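Local coordinates for protein Pcdhgb2 (Mus musculus, PDB 5SZR) that probably mediates calcium-dependent cell adhesion through its chain of extracellular cadherin domains and may help establish and maintain specific neuronal connections in the brain, at residues Ser253-Asp258 with Thr294-Asp299. Numbering follows the deposited sequence.
With CA (calcium ion), chain O; NAG (2-acetamido-2-deoxy-beta-D-glucopyranose), chain E.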
loop_
_atom_site.group_PDB
_atom_site.type_symbol
_atom_site.label_atom_id
_atom_site.label_comp_id
_atom_site.label_asym_id
_atom_site.label_seq_id
_atom_site.Cartn_x
_atom_site.Cartn_y
_atom_site.Cartn_z
ATOM N N SER A 253 4.110 -9.242 -19.118
ATOM C CA SER A 253 4.364 -9.530 -20.523
ATOM C C SER A 253 5.865 -9.678 -20.743
ATOM O O SER A 253 6.679 -9.359 -19.870
ATOM C CB SER A 253 3.785 -8.439 -21.431
ATOM O OG SER A 253 4.478 -7.212 -21.265
ATOM N N ILE A 254 6.225 -10.166 -21.930
ATOM C CA ILE A 254 7.615 -10.317 -22.346
ATOM C C ILE A 254 7.870 -9.329 -23.474
ATOM O O ILE A 254 7.182 -9.363 -24.501
ATOM C CB ILE A 254 7.929 -11.751 -22.803
ATOM C CG1 ILE A 254 7.807 -12.737 -21.642
ATOM C CG2 ILE A 254 9.318 -11.820 -23.416
ATOM C CD1 ILE A 254 8.131 -14.170 -22.038
ATOM N N ILE A 255 8.872 -8.472 -23.303
ATOM C CA ILE A 255 9.113 -7.392 -24.248
ATOM C C ILE A 255 10.437 -7.513 -24.996
ATOM O O ILE A 255 10.573 -6.909 -26.069
ATOM C CB ILE A 255 9.028 -6.024 -23.546
ATOM C CG1 ILE A 255 10.058 -5.957 -22.424
ATOM C CG2 ILE A 255 7.624 -5.791 -23.020
ATOM C CD1 ILE A 255 10.122 -4.622 -21.742
ATOM N N ALA A 256 11.413 -8.258 -24.484
ATOM C CA ALA A 256 12.701 -8.342 -25.163
ATOM C C ALA A 256 13.397 -9.638 -24.777
ATOM O O ALA A 256 13.083 -10.256 -23.755
ATOM C CB ALA A 256 13.591 -7.136 -24.843
ATOM N N SER A 257 14.364 -10.027 -25.607
ATOM C CA SER A 257 15.082 -11.286 -25.460
ATOM C C SER A 257 16.233 -11.319 -26.453
ATOM O O SER A 257 16.128 -10.776 -27.555
ATOM C CB SER A 257 14.154 -12.484 -25.691
ATOM O OG SER A 257 14.882 -13.622 -26.102
ATOM N N ASP A 258 17.330 -11.966 -26.055
ATOM C CA ASP A 258 18.465 -12.133 -26.957
ATOM C C ASP A 258 18.239 -13.219 -28.002
ATOM O O ASP A 258 19.138 -13.469 -28.809
ATOM C CB ASP A 258 19.749 -12.428 -26.169
ATOM C CG ASP A 258 19.597 -13.576 -25.186
ATOM O OD1 ASP A 258 18.526 -14.221 -25.160
ATOM O OD2 ASP A 258 20.566 -13.842 -24.441
ATOM N N THR A 294 13.552 -10.119 -20.975
ATOM C CA THR A 294 13.127 -8.915 -20.262
ATOM C C THR A 294 11.607 -8.908 -20.158
ATOM O O THR A 294 10.911 -8.811 -21.175
ATOM C CB THR A 294 13.625 -7.646 -20.953
ATOM O OG1 THR A 294 15.049 -7.558 -20.818
ATOM C CG2 THR A 294 12.992 -6.419 -20.307
ATOM N N LEU A 295 11.098 -9.001 -18.935
ATOM C CA LEU A 295 9.668 -8.968 -18.675
ATOM C C LEU A 295 9.257 -7.589 -18.169
ATOM O O LEU A 295 10.081 -6.803 -17.692
ATOM C CB LEU A 295 9.270 -10.041 -17.657
ATOM C CG LEU A 295 9.600 -11.485 -18.041
ATOM C CD1 LEU A 295 10.956 -11.894 -17.485
ATOM C CD2 LEU A 295 8.512 -12.445 -17.580
ATOM N N GLN A 296 7.961 -7.298 -18.285
ATOM C CA GLN A 296 7.419 -6.006 -17.892
ATOM C C GLN A 296 6.153 -6.201 -17.073
ATOM O O GLN A 296 5.297 -7.017 -17.430
ATOM C CB GLN A 296 7.119 -5.127 -19.108
ATOM C CG GLN A 296 6.404 -3.832 -18.744
ATOM C CD GLN A 296 6.131 -2.949 -19.941
ATOM O OE1 GLN A 296 6.949 -2.103 -20.299
ATOM N NE2 GLN A 296 4.974 -3.137 -20.568
ATOM N N ALA A 297 6.047 -5.456 -15.974
ATOM C CA ALA A 297 4.830 -5.368 -15.179
ATOM C C ALA A 297 4.187 -4.011 -15.419
ATOM O O ALA A 297 4.855 -2.979 -15.318
ATOM C CB ALA A 297 5.117 -5.551 -13.688
ATOM N N ARG A 298 2.894 -4.017 -15.721
ATOM C CA ARG A 298 2.170 -2.825 -16.134
ATOM C C ARG A 298 0.874 -2.731 -15.340
ATOM O O ARG A 298 0.169 -3.734 -15.193
ATOM C CB ARG A 298 1.882 -2.890 -17.636
ATOM C CG ARG A 298 1.341 -1.626 -18.249
ATOM C CD ARG A 298 1.088 -1.841 -19.727
ATOM N NE ARG A 298 1.001 -0.574 -20.440
ATOM C CZ ARG A 298 2.058 0.128 -20.836
ATOM N NH1 ARG A 298 1.889 1.277 -21.478
ATOM N NH2 ARG A 298 3.283 -0.319 -20.588
ATOM N N ASP A 299 0.563 -1.542 -14.822
ATOM C CA ASP A 299 -0.727 -1.383 -14.165
ATOM C C ASP A 299 -1.772 -0.919 -15.180
ATOM O O ASP A 299 -1.461 -0.607 -16.331
ATOM C CB ASP A 299 -0.638 -0.434 -12.957
ATOM C CG ASP A 299 -0.343 1.024 -13.330
ATOM O OD1 ASP A 299 -0.761 1.507 -14.403
ATOM O OD2 ASP A 299 0.304 1.705 -12.513
HETATM CA CA CA O . -0.161 1.932 -9.940
HETATM C C1 NAG E . 10.365 -0.851 -19.933
HETATM C C2 NAG E . 9.965 0.615 -19.881
HETATM C C3 NAG E . 8.873 0.878 -20.917
HETATM C C4 NAG E . 9.312 0.384 -22.293
HETATM C C5 NAG E . 9.829 -1.056 -22.213
HETATM C C6 NAG E . 10.447 -1.563 -23.496
HETATM C C7 NAG E . 10.329 1.569 -17.652
HETATM C C8 NAG E . 9.713 1.898 -16.327
HETATM N N2 NAG E . 9.521 0.996 -18.550
HETATM O O3 NAG E . 8.561 2.267 -20.958
HETATM O O4 NAG E . 8.213 0.430 -23.196
HETATM O O5 NAG E . 10.848 -1.158 -21.210
HETATM O O6 NAG E . 10.137 -0.721 -24.597
HETATM O O7 NAG E . 11.504 1.814 -17.900
#
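A classic beta bulge interrupts the antiparallel pairing of strands 250-257 and 290-299, with Ile255 and Ala256 of the edge strand set against Thr294 alone. Thr294 O receives both amides of the bulge: Ile255 N lies 3.0 Å from Thr294 O in a nearly straight bond (N-H...O 170°), whereas Ala256 N makes a weak one. Thr294 N returns a bond to Ala256 O at 2.8 Å, with the donor 41° out of the carbonyl plane. Before the bulge the pairing is regular, Ser253 and Gln296 exchanging two backbone bonds.

Because of the bulge, Ile255 turns its side chain to the same face as Thr294 and Gln296. A chi1 of 59° tucks CG1 over the backbone, flanked by N and C, and brings it to 3.6 Å from Thr294 CG2, while the other branch, Ile255 CG2, meets Gln296 CB at 4.0 Å, the two side chains nearly perpendicular. Ile255 CD1 continues to the N-acetylglucosamine, 3.5 Å from its C6. On the opposite face Ile254 CG1 and Leu295 CD2 are 4.1 Å apart, their side chains running alongside each other to Val270 of the other sheet in EC5, third of the fragment's four cadherin domains.

Strand 290-299 runs on to Asp299, whose OD2 binds calcium at 2.6 Å; side chains of Asn209, Asp241 and Asp243 and backbone O of Asn211 and Asn247 complete this site at the junction with the preceding domain. The inner face thus gains an apolar contact with Val270, while on the outer face the bulge sets one methyl against the sugar, a van der Waals contact that probably restrains it only modestly.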